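Local structure of secreted effector protein SopD (Salmonella typhimurium, 5CPC) at residues V55-I60 / M158-E163; I232-V237 / K294-H299; I250-H255 / P265-F270. The protein is a secreted virulence effector that alters host cell physiology to promote bacterial survival and cooperates with SopB in membrane fission and macropinosome formation during invasion. All blocks are in the same frame, centred on the assembly; numbering follows the deposited sequence.

Contact 1: residues V55-I60 / M158-E163; sequences VLHSII and MTWHPE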
loop_
_atom_site.group_PDB
_atom_site.type_symbol
_atom_site.label_atom_id
_atom_site.label_comp_id
_atom_site.label_asym_id
_atom_site.label_seq_id
_atom_site.Cartn_x
_atom_site.Cartn_y
_atom_site.Cartn_z
ATOM N N VAL A 55 -4.571 -26.941 1.440
ATOM C CA VAL A 55 -4.900 -27.876 0.410
ATOM C C VAL A 55 -6.173 -27.429 -0.329
ATOM O O VAL A 55 -6.227 -27.473 -1.554
ATOM C CB VAL A 55 -5.079 -29.344 0.950
ATOM C CG1 VAL A 55 -5.408 -30.238 -0.215
ATOM C CG2 VAL A 55 -3.755 -29.866 1.604
ATOM N N LEU A 56 -7.211 -27.089 0.423
ATOM C CA LEU A 56 -8.467 -26.610 -0.195
ATOM C C LEU A 56 -8.209 -25.418 -1.124
ATOM O O LEU A 56 -8.695 -25.384 -2.266
ATOM C CB LEU A 56 -9.465 -26.228 0.868
ATOM C CG LEU A 56 -10.827 -25.753 0.401
ATOM C CD1 LEU A 56 -11.671 -26.931 -0.212
ATOM C CD2 LEU A 56 -11.548 -25.052 1.569
ATOM N N HIS A 57 -7.397 -24.475 -0.637
ATOM C CA HIS A 57 -6.925 -23.364 -1.466
ATOM C C HIS A 57 -6.298 -23.846 -2.759
ATOM O O HIS A 57 -6.665 -23.376 -3.825
ATOM C CB HIS A 57 -5.920 -22.470 -0.735
ATOM C CG HIS A 57 -5.238 -21.520 -1.656
ATOM N ND1 HIS A 57 -3.909 -21.646 -2.012
ATOM C CD2 HIS A 57 -5.721 -20.448 -2.339
ATOM C CE1 HIS A 57 -3.602 -20.691 -2.874
ATOM N NE2 HIS A 57 -4.685 -19.959 -3.093
ATOM N N SER A 58 -5.376 -24.805 -2.712
ATOM C CA SER A 58 -4.845 -25.296 -3.990
ATOM C C SER A 58 -5.843 -26.104 -4.885
ATOM O O SER A 58 -5.675 -26.173 -6.113
ATOM C CB SER A 58 -3.467 -25.948 -3.816
ATOM O OG SER A 58 -3.608 -27.230 -3.281
ATOM N N ILE A 59 -6.905 -26.670 -4.321
ATOM C CA ILE A 59 -7.892 -27.285 -5.182
ATOM C C ILE A 59 -8.703 -26.229 -5.954
ATOM O O ILE A 59 -8.968 -26.403 -7.172
ATOM C CB ILE A 59 -8.869 -28.225 -4.405
ATOM C CG1 ILE A 59 -8.135 -29.511 -4.000
ATOM C CG2 ILE A 59 -10.103 -28.507 -5.220
ATOM C CD1 ILE A 59 -8.747 -30.159 -2.742
ATOM N N ILE A 60 -9.126 -25.183 -5.259
ATOM C CA ILE A 60 -10.131 -24.260 -5.831
ATOM C C ILE A 60 -9.555 -23.044 -6.588
ATOM O O ILE A 60 -10.206 -22.560 -7.516
ATOM C CB ILE A 60 -11.147 -23.704 -4.779
ATOM C CG1 ILE A 60 -10.423 -22.894 -3.710
ATOM C CG2 ILE A 60 -11.970 -24.796 -4.175
ATOM C CD1 ILE A 60 -11.353 -22.270 -2.693
ATOM N N MET A 158 -6.972 -12.032 -0.872
ATOM C CA MET A 158 -7.307 -12.627 -2.106
ATOM C C MET A 158 -7.269 -14.170 -2.009
ATOM O O MET A 158 -7.872 -14.828 -2.851
ATOM C CB MET A 158 -6.364 -12.163 -3.181
ATOM C CG MET A 158 -6.637 -10.764 -3.746
ATOM S SD MET A 158 -5.408 -10.517 -5.057
ATOM C CE MET A 158 -6.367 -9.591 -6.179
ATOM N N THR A 159 -6.601 -14.702 -0.976
ATOM C CA THR A 159 -6.336 -16.129 -0.803
ATOM C C THR A 159 -7.441 -16.750 0.046
ATOM O O THR A 159 -8.021 -17.781 -0.305
ATOM C CB THR A 159 -4.943 -16.333 -0.136
ATOM O OG1 THR A 159 -3.925 -15.992 -1.087
ATOM C CG2 THR A 159 -4.714 -17.769 0.351
ATOM N N TRP A 160 -7.706 -16.149 1.189
ATOM C CA TRP A 160 -8.708 -16.674 2.071
ATOM C C TRP A 160 -10.092 -16.043 1.865
ATOM O O TRP A 160 -11.075 -16.584 2.413
ATOM C CB TRP A 160 -8.276 -16.575 3.545
ATOM C CG TRP A 160 -6.990 -17.276 3.819
ATOM C CD1 TRP A 160 -5.915 -16.784 4.528
ATOM C CD2 TRP A 160 -6.609 -18.594 3.369
ATOM N NE1 TRP A 160 -4.901 -17.718 4.552
ATOM C CE2 TRP A 160 -5.281 -18.829 3.849
ATOM C CE3 TRP A 160 -7.255 -19.601 2.617
ATOM C CZ2 TRP A 160 -4.598 -20.041 3.618
ATOM C CZ3 TRP A 160 -6.575 -20.812 2.368
ATOM C CH2 TRP A 160 -5.248 -21.017 2.863
ATOM N N HIS A 161 -10.195 -14.939 1.100
ATOM C CA HIS A 161 -11.511 -14.277 0.928
ATOM C C HIS A 161 -11.756 -13.822 -0.460
ATOM O O HIS A 161 -11.929 -12.616 -0.666
ATOM C CB HIS A 161 -11.660 -13.066 1.842
ATOM C CG HIS A 161 -11.535 -13.431 3.265
ATOM N ND1 HIS A 161 -12.547 -14.075 3.944
ATOM C CD2 HIS A 161 -10.482 -13.361 4.116
ATOM C CE1 HIS A 161 -12.136 -14.344 5.174
ATOM N NE2 HIS A 161 -10.894 -13.906 5.309
ATOM N N PRO A 162 -11.764 -14.770 -1.402
ATOM C CA PRO A 162 -11.955 -14.531 -2.798
ATOM C C PRO A 162 -13.351 -13.910 -3.078
ATOM O O PRO A 162 -13.544 -13.285 -4.126
ATOM C CB PRO A 162 -11.845 -15.946 -3.395
ATOM C CG PRO A 162 -12.268 -16.886 -2.280
ATOM C CD PRO A 162 -11.655 -16.217 -1.088
ATOM N N GLU A 163 -14.299 -14.086 -2.141
ATOM C CA GLU A 163 -15.641 -13.520 -2.270
ATOM C C GLU A 163 -15.465 -12.011 -2.380
ATOM O O GLU A 163 -16.198 -11.371 -3.144
ATOM C CB GLU A 163 -16.550 -13.916 -1.081
ATOM C CG GLU A 163 -16.143 -13.430 0.378
ATOM C CD GLU A 163 -15.109 -14.381 1.101
ATOM O OE1 GLU A 163 -14.912 -14.224 2.347
ATOM O OE2 GLU A 163 -14.494 -15.284 0.452
#
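The methyl carbon CG2 of Thr-159 lies over a face of the His-57 imidazole and also over a face of the Trp-160 indole, so two aromatic rings share one small aliphatic group. Over the imidazole it forms a CH-pi contact: CG2 sits 4.1 Å from the ring centroid, 19° off the normal and displaced toward the rim, where His-57 CD2 is its nearest atom at 3.9 Å. Above the indole, Thr-159 CG2 stands 3.6 Å from the plane and over the ring centre. The two rings are set obliquely, planes at 72°; the closest approach of the side chains is from the methylene, His-57 CB, 3.6 Å from Trp-160 CZ3.

His-57 reaches across because its CG is anti to the backbone N (chi1 168°), which swings the imidazole from helix 49-60 toward the last turn of helix 141-160. Beta-branching suits Thr-159: one branch presents the methyl to the rings while the other, OG1, bonds back to the Gly-155 carbonyl within its own helix. Trp-160 spans the gap with its long indole, which also packs on Leu-53 and Glu-54 of the first helix and is tethered through NE1 to Tyr-82 OH on helix 76-90. Just beyond, the chain leaves helical geometry at His-161, whose ND1 bonds to Glu-163 OE1 at 2.9 Å.

This is a junction of helix ends built on dispersion and weak CH-pi attraction. The two segments share no hydrogen bond or salt bridge, and the side-chain polar atoms, Thr-159 OG1 and Trp-160 NE1, are satisfied by other partners. The fit therefore depends on the shapes of one methyl, the His-57 methylene and two rings, and the bond to Tyr-82 OH would limit rotation of the indole.

Contact 2: residues I232-V237 / K294-H299; sequences IGYQEV and KLYLTH
A chi1 of 169° turns the Tyr-296 ring away from its own N, and it leaves helix 285-298 toward strand 232-237, where it meets both Tyr-234 and Glu-236. Glu-236 answers from the strand with CG beside its backbone N (chi1 -50°) and an extended chain beyond, which carries the carboxylate to the phenol end of Tyr-296.

The two tyrosines form an edge-to-face pair: the edge of Tyr-296 is directed at a face of Tyr-234, with centroids 5.3 Å apart and planes at 62°. The closest atoms are Tyr-296 CE1 and Tyr-234 CD1, at 3.6 Å. Farther out, Tyr-296 OH donates to Glu-236 OE1, which approaches at the edge of the phenol ring, near its plane. The modelled separation of OH and OE1, 2.3 Å, is very short, and its exact value is doubtful.

Tyrosine suits both places, offering a flat apolar ring and a polar end. Tyr-234 OH bonds to Leu-303 N and Glu-194 OE1, while Val-241 of the partner strand in the 232-245 hairpin packs against Tyr-296. Glu-236 OE1 also pairs with Arg-301 NH1.

A buried aromatic pair thus docks the hairpin on the helix, with exposed Glu-236 at the solvent side. The Arg-301 guanidinium beside OE1 would probably favour the charged form of Glu-236.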
loop_
_atom_site.group_PDB
_atom_site.type_symbol
_atom_site.label_atom_id
_atom_site.label_comp_id
_atom_site.label_asym_id
_atom_site.label_seq_id
_atom_site.Cartn_x
_atom_site.Cartn_y
_atom_site.Cartn_z
ATOM N N ILE A 232 0.911 13.427 1.389
ATOM C CA ILE A 232 2.056 13.999 2.083
ATOM C C ILE A 232 2.228 13.443 3.501
ATOM O O ILE A 232 1.284 13.424 4.296
ATOM C CB ILE A 232 1.948 15.589 2.148
ATOM C CG1 ILE A 232 2.313 16.138 0.781
ATOM C CG2 ILE A 232 3.009 16.230 2.996
ATOM C CD1 ILE A 232 1.174 16.221 -0.007
ATOM N N GLY A 233 3.458 13.083 3.830
ATOM C CA GLY A 233 3.826 12.786 5.182
ATOM C C GLY A 233 4.678 13.858 5.845
ATOM O O GLY A 233 5.176 14.754 5.182
ATOM N N TYR A 234 4.829 13.758 7.169
ATOM C CA TYR A 234 5.564 14.718 7.946
ATOM C C TYR A 234 5.975 14.139 9.300
ATOM O O TYR A 234 5.204 13.377 9.903
ATOM C CB TYR A 234 4.693 15.996 8.237
ATOM C CG TYR A 234 3.175 15.800 8.270
ATOM C CD1 TYR A 234 2.521 15.452 9.458
ATOM C CD2 TYR A 234 2.394 16.029 7.141
ATOM C CE1 TYR A 234 1.142 15.314 9.491
ATOM C CE2 TYR A 234 1.005 15.909 7.163
ATOM C CZ TYR A 234 0.396 15.568 8.342
ATOM O OH TYR A 234 -0.964 15.438 8.429
ATOM N N GLN A 235 7.152 14.547 9.769
ATOM C CA GLN A 235 7.625 14.279 11.128
ATOM C C GLN A 235 8.502 15.422 11.570
ATOM O O GLN A 235 9.172 16.032 10.766
ATOM C CB GLN A 235 8.416 12.949 11.263
ATOM C CG GLN A 235 9.295 12.533 10.082
ATOM C CD GLN A 235 10.451 11.543 10.485
ATOM O OE1 GLN A 235 10.418 10.897 11.559
ATOM N NE2 GLN A 235 11.495 11.480 9.636
ATOM N N GLU A 236 8.493 15.679 12.872
ATOM C CA GLU A 236 9.266 16.684 13.475
ATOM C C GLU A 236 10.503 15.941 13.998
ATOM O O GLU A 236 10.405 14.847 14.584
ATOM C CB GLU A 236 8.440 17.378 14.575
ATOM C CG GLU A 236 7.013 17.831 14.099
ATOM C CD GLU A 236 6.220 18.664 15.149
ATOM O OE1 GLU A 236 5.048 19.058 14.896
ATOM O OE2 GLU A 236 6.759 18.917 16.243
ATOM N N VAL A 237 11.671 16.500 13.701
ATOM C CA VAL A 237 12.955 15.864 13.995
ATOM C C VAL A 237 13.913 16.990 14.346
ATOM O O VAL A 237 14.097 17.931 13.568
ATOM C CB VAL A 237 13.429 14.933 12.809
ATOM C CG1 VAL A 237 13.115 15.566 11.433
ATOM C CG2 VAL A 237 14.897 14.498 12.946
ATOM N N LYS A 294 3.863 26.151 6.131
ATOM C CA LYS A 294 2.939 27.236 6.498
ATOM C C LYS A 294 1.593 26.628 6.783
ATOM O O LYS A 294 0.974 26.957 7.781
ATOM C CB LYS A 294 2.863 28.299 5.378
ATOM C CG LYS A 294 1.653 29.305 5.412
ATOM C CD LYS A 294 1.621 30.338 4.127
ATOM C CE LYS A 294 2.889 31.201 3.961
ATOM N NZ LYS A 294 3.943 30.687 2.936
ATOM N N LEU A 295 1.129 25.743 5.915
ATOM C CA LEU A 295 -0.156 25.070 6.100
ATOM C C LEU A 295 -0.171 24.194 7.382
ATOM O O LEU A 295 -1.135 24.186 8.172
ATOM C CB LEU A 295 -0.428 24.212 4.874
ATOM C CG LEU A 295 -0.685 24.960 3.562
ATOM C CD1 LEU A 295 -0.827 23.985 2.376
ATOM C CD2 LEU A 295 -1.972 25.744 3.788
ATOM N N TYR A 296 0.930 23.487 7.624
ATOM C CA TYR A 296 0.990 22.544 8.757
ATOM C C TYR A 296 0.906 23.348 10.035
ATOM O O TYR A 296 0.129 23.001 10.917
ATOM C CB TYR A 296 2.294 21.791 8.649
ATOM C CG TYR A 296 2.749 20.920 9.822
ATOM C CD1 TYR A 296 2.377 19.601 9.884
ATOM C CD2 TYR A 296 3.671 21.397 10.761
ATOM C CE1 TYR A 296 2.841 18.751 10.916
ATOM C CE2 TYR A 296 4.161 20.540 11.804
ATOM C CZ TYR A 296 3.713 19.229 11.865
ATOM O OH TYR A 296 4.145 18.382 12.842
ATOM N N LEU A 297 1.641 24.488 10.097
ATOM C CA LEU A 297 1.707 25.329 11.299
ATOM C C LEU A 297 0.380 26.020 11.564
ATOM O O LEU A 297 0.085 26.365 12.711
ATOM C CB LEU A 297 2.812 26.390 11.184
ATOM C CG LEU A 297 4.234 25.832 11.369
ATOM C CD1 LEU A 297 5.265 26.965 11.383
ATOM C CD2 LEU A 297 4.397 24.934 12.625
ATOM N N THR A 298 -0.426 26.180 10.517
ATOM C CA THR A 298 -1.724 26.852 10.623
ATOM C C THR A 298 -2.914 25.926 10.609
ATOM O O THR A 298 -4.084 26.382 10.615
ATOM C CB THR A 298 -1.904 27.930 9.483
ATOM O OG1 THR A 298 -1.565 27.374 8.183
ATOM C CG2 THR A 298 -0.950 29.098 9.778
ATOM N N HIS A 299 -2.634 24.629 10.595
ATOM C CA HIS A 299 -3.641 23.648 10.806
ATOM C C HIS A 299 -3.265 22.626 11.913
ATOM O O HIS A 299 -3.382 21.372 11.725
ATOM C CB HIS A 299 -3.945 22.948 9.475
ATOM C CG HIS A 299 -4.645 23.829 8.506
ATOM N ND1 HIS A 299 -3.977 24.728 7.707
ATOM C CD2 HIS A 299 -5.957 23.961 8.214
ATOM C CE1 HIS A 299 -4.854 25.400 6.983
ATOM N NE2 HIS A 299 -6.058 24.937 7.255
#

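Contact 3: residues I250-H255 / P265-F270; sequences ISYLLH and PTNSGF
Tyr-252 and Asn-267 bridge two successive helices of a helix-loop-helix unit, 248-256 and 264-283; the two side chains cross at about a right angle, with ring and amide planes 79° apart. The phenol oxygen is the point of touch: Tyr-252 OH sits above the amide plane, 3.0 Å from Asn-267 CG. Beside it, ring atom CE1 of Tyr-252 runs past the backbone O of Asn-267 at 4.0 Å.

Tyr-252 gets there through a chi1 of 160°, which sends the long side chain out from the shorter helix. Its ring also packs on Leu-271 and Leu-274, one and two turns along the second helix, so tyrosine supplies an apolar flank as well as a polar end.

In the next shell, backbone carbonyls fix both polar groups. Tyr-252 OH bonds to Leu-128 O, while Asn-267 ND2 bonds to Asn-129 O and to Ser-258 O in the interhelix loop. An amide nitrogen with two hydrogens suits a place where two carbonyls ask for a donor, and together these bonds tie the helix pair to the 128-129 backbone. Because OH lies above the amide plane, the N-H bonds do not point at it, and Asn-267 ND2, though 3.0 Å from Tyr-252 OH, makes no hydrogen bond to it.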
loop_
_atom_site.group_PDB
_atom_site.type_symbol
_atom_site.label_atom_id
_atom_site.label_comp_id
_atom_site.label_asym_id
_atom_site.label_seq_id
_atom_site.Cartn_x
_atom_site.Cartn_y
_atom_site.Cartn_z
ATOM N N ILE A 250 3.573 2.681 -3.434
ATOM C CA ILE A 250 2.775 2.431 -2.254
ATOM C C ILE A 250 1.411 3.047 -2.471
ATOM O O ILE A 250 0.379 2.365 -2.340
ATOM C CB ILE A 250 3.501 2.842 -0.981
ATOM C CG1 ILE A 250 4.611 1.815 -0.664
ATOM C CG2 ILE A 250 2.496 2.940 0.208
ATOM C CD1 ILE A 250 5.624 2.280 0.362
ATOM N N SER A 251 1.352 4.306 -2.887
ATOM C CA SER A 251 0.022 4.810 -3.232
ATOM C C SER A 251 -0.707 4.024 -4.359
ATOM O O SER A 251 -1.950 3.859 -4.330
ATOM C CB SER A 251 0.011 6.358 -3.360
ATOM O OG SER A 251 0.562 6.838 -4.518
ATOM N N TYR A 252 0.037 3.507 -5.343
ATOM C CA TYR A 252 -0.570 2.746 -6.416
ATOM C C TYR A 252 -1.183 1.486 -5.854
ATOM O O TYR A 252 -2.337 1.145 -6.169
ATOM C CB TYR A 252 0.478 2.322 -7.483
ATOM C CG TYR A 252 0.028 1.156 -8.335
ATOM C CD1 TYR A 252 -0.934 1.335 -9.337
ATOM C CD2 TYR A 252 0.499 -0.145 -8.098
ATOM C CE1 TYR A 252 -1.399 0.268 -10.097
ATOM C CE2 TYR A 252 0.028 -1.236 -8.869
ATOM C CZ TYR A 252 -0.931 -1.000 -9.867
ATOM O OH TYR A 252 -1.403 -2.026 -10.649
ATOM N N LEU A 253 -0.384 0.773 -5.067
ATOM C CA LEU A 253 -0.835 -0.497 -4.551
ATOM C C LEU A 253 -2.006 -0.361 -3.572
ATOM O O LEU A 253 -2.923 -1.232 -3.581
ATOM C CB LEU A 253 0.329 -1.307 -3.977
ATOM C CG LEU A 253 0.205 -2.779 -3.653
ATOM C CD1 LEU A 253 0.114 -3.675 -4.900
ATOM C CD2 LEU A 253 1.392 -3.133 -2.839
ATOM N N LEU A 254 -2.012 0.708 -2.757
ATOM C CA LEU A 254 -3.177 1.005 -1.896
ATOM C C LEU A 254 -4.416 1.378 -2.640
ATOM O O LEU A 254 -5.467 0.874 -2.316
ATOM C CB LEU A 254 -2.896 2.108 -0.884
ATOM C CG LEU A 254 -1.899 1.686 0.186
ATOM C CD1 LEU A 254 -1.371 2.937 0.938
ATOM C CD2 LEU A 254 -2.586 0.639 1.155
ATOM N N HIS A 255 -4.335 2.275 -3.625
ATOM C CA HIS A 255 -5.559 2.938 -4.143
ATOM C C HIS A 255 -5.870 2.743 -5.593
ATOM O O HIS A 255 -6.978 3.019 -6.018
ATOM C CB HIS A 255 -5.544 4.478 -3.855
ATOM C CG HIS A 255 -5.313 4.818 -2.416
ATOM N ND1 HIS A 255 -6.282 4.665 -1.449
ATOM C CD2 HIS A 255 -4.226 5.322 -1.779
ATOM C CE1 HIS A 255 -5.791 5.031 -0.272
ATOM N NE2 HIS A 255 -4.544 5.428 -0.445
ATOM N N PRO A 265 -2.294 -1.992 -18.989
ATOM C CA PRO A 265 -1.894 -0.641 -19.457
ATOM C C PRO A 265 -2.565 0.519 -18.710
ATOM O O PRO A 265 -2.132 1.677 -18.830
ATOM C CB PRO A 265 -2.382 -0.634 -20.903
ATOM C CG PRO A 265 -3.653 -1.503 -20.846
ATOM C CD PRO A 265 -3.242 -2.631 -19.935
ATOM N N THR A 266 -3.625 0.179 -17.980
ATOM C CA THR A 266 -4.444 1.123 -17.248
ATOM C C THR A 266 -3.833 1.355 -15.873
ATOM O O THR A 266 -3.697 2.522 -15.409
ATOM C CB THR A 266 -5.911 0.614 -17.210
ATOM O OG1 THR A 266 -6.656 1.286 -18.247
ATOM C CG2 THR A 266 -6.590 0.833 -15.836
ATOM N N ASN A 267 -3.463 0.240 -15.236
ATOM C CA ASN A 267 -2.567 0.217 -14.099
ATOM C C ASN A 267 -1.310 1.106 -14.364
ATOM O O ASN A 267 -1.022 2.067 -13.619
ATOM C CB ASN A 267 -2.178 -1.241 -13.818
ATOM C CG ASN A 267 -3.260 -2.049 -13.024
ATOM O OD1 ASN A 267 -4.298 -1.534 -12.600
ATOM N ND2 ASN A 267 -2.970 -3.327 -12.804
ATOM N N SER A 268 -0.598 0.808 -15.447
ATOM C CA SER A 268 0.572 1.590 -15.892
ATOM C C SER A 268 0.381 3.112 -16.039
ATOM O O SER A 268 1.245 3.884 -15.608
ATOM C CB SER A 268 1.115 0.997 -17.187
ATOM O OG SER A 268 1.322 -0.397 -17.020
ATOM N N GLY A 269 -0.763 3.518 -16.608
ATOM C CA GLY A 269 -1.184 4.905 -16.674
ATOM C C GLY A 269 -1.292 5.553 -15.290
ATOM O O GLY A 269 -0.791 6.654 -15.083
ATOM N N PHE A 270 -1.935 4.866 -14.346
ATOM C CA PHE A 270 -2.077 5.347 -13.008
ATOM C C PHE A 270 -0.669 5.504 -12.378
ATOM O O PHE A 270 -0.428 6.424 -11.605
ATOM C CB PHE A 270 -2.895 4.351 -12.183
ATOM C CG PHE A 270 -4.388 4.532 -12.289
ATOM C CD1 PHE A 270 -5.230 3.419 -12.526
ATOM C CD2 PHE A 270 -4.974 5.809 -12.137
ATOM C CE1 PHE A 270 -6.652 3.569 -12.617
ATOM C CE2 PHE A 270 -6.390 5.986 -12.220
ATOM C CZ PHE A 270 -7.229 4.847 -12.460
#

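From the N terminus, helix 49-60 opens contact 1, which closes at 158-163 after a loop holding helix 76-90, the three-stranded sheet 99-123 and most of helix 141-160. Only later does strand 232-237 open contact 2, which joins the 232-245 hairpin to helix 285-298. Before this second loop closes at 294-299, the chain forms contact 3 between 250-255 and 265-270, so contact 3 is nested in contact 2 while contact 1 precedes both in series. Helix 141-160, which ends in contact 1, packs on Ile-250 and Leu-253 of the 250-255 segment; helices 264-283 and 285-298 continue the path to contact 2.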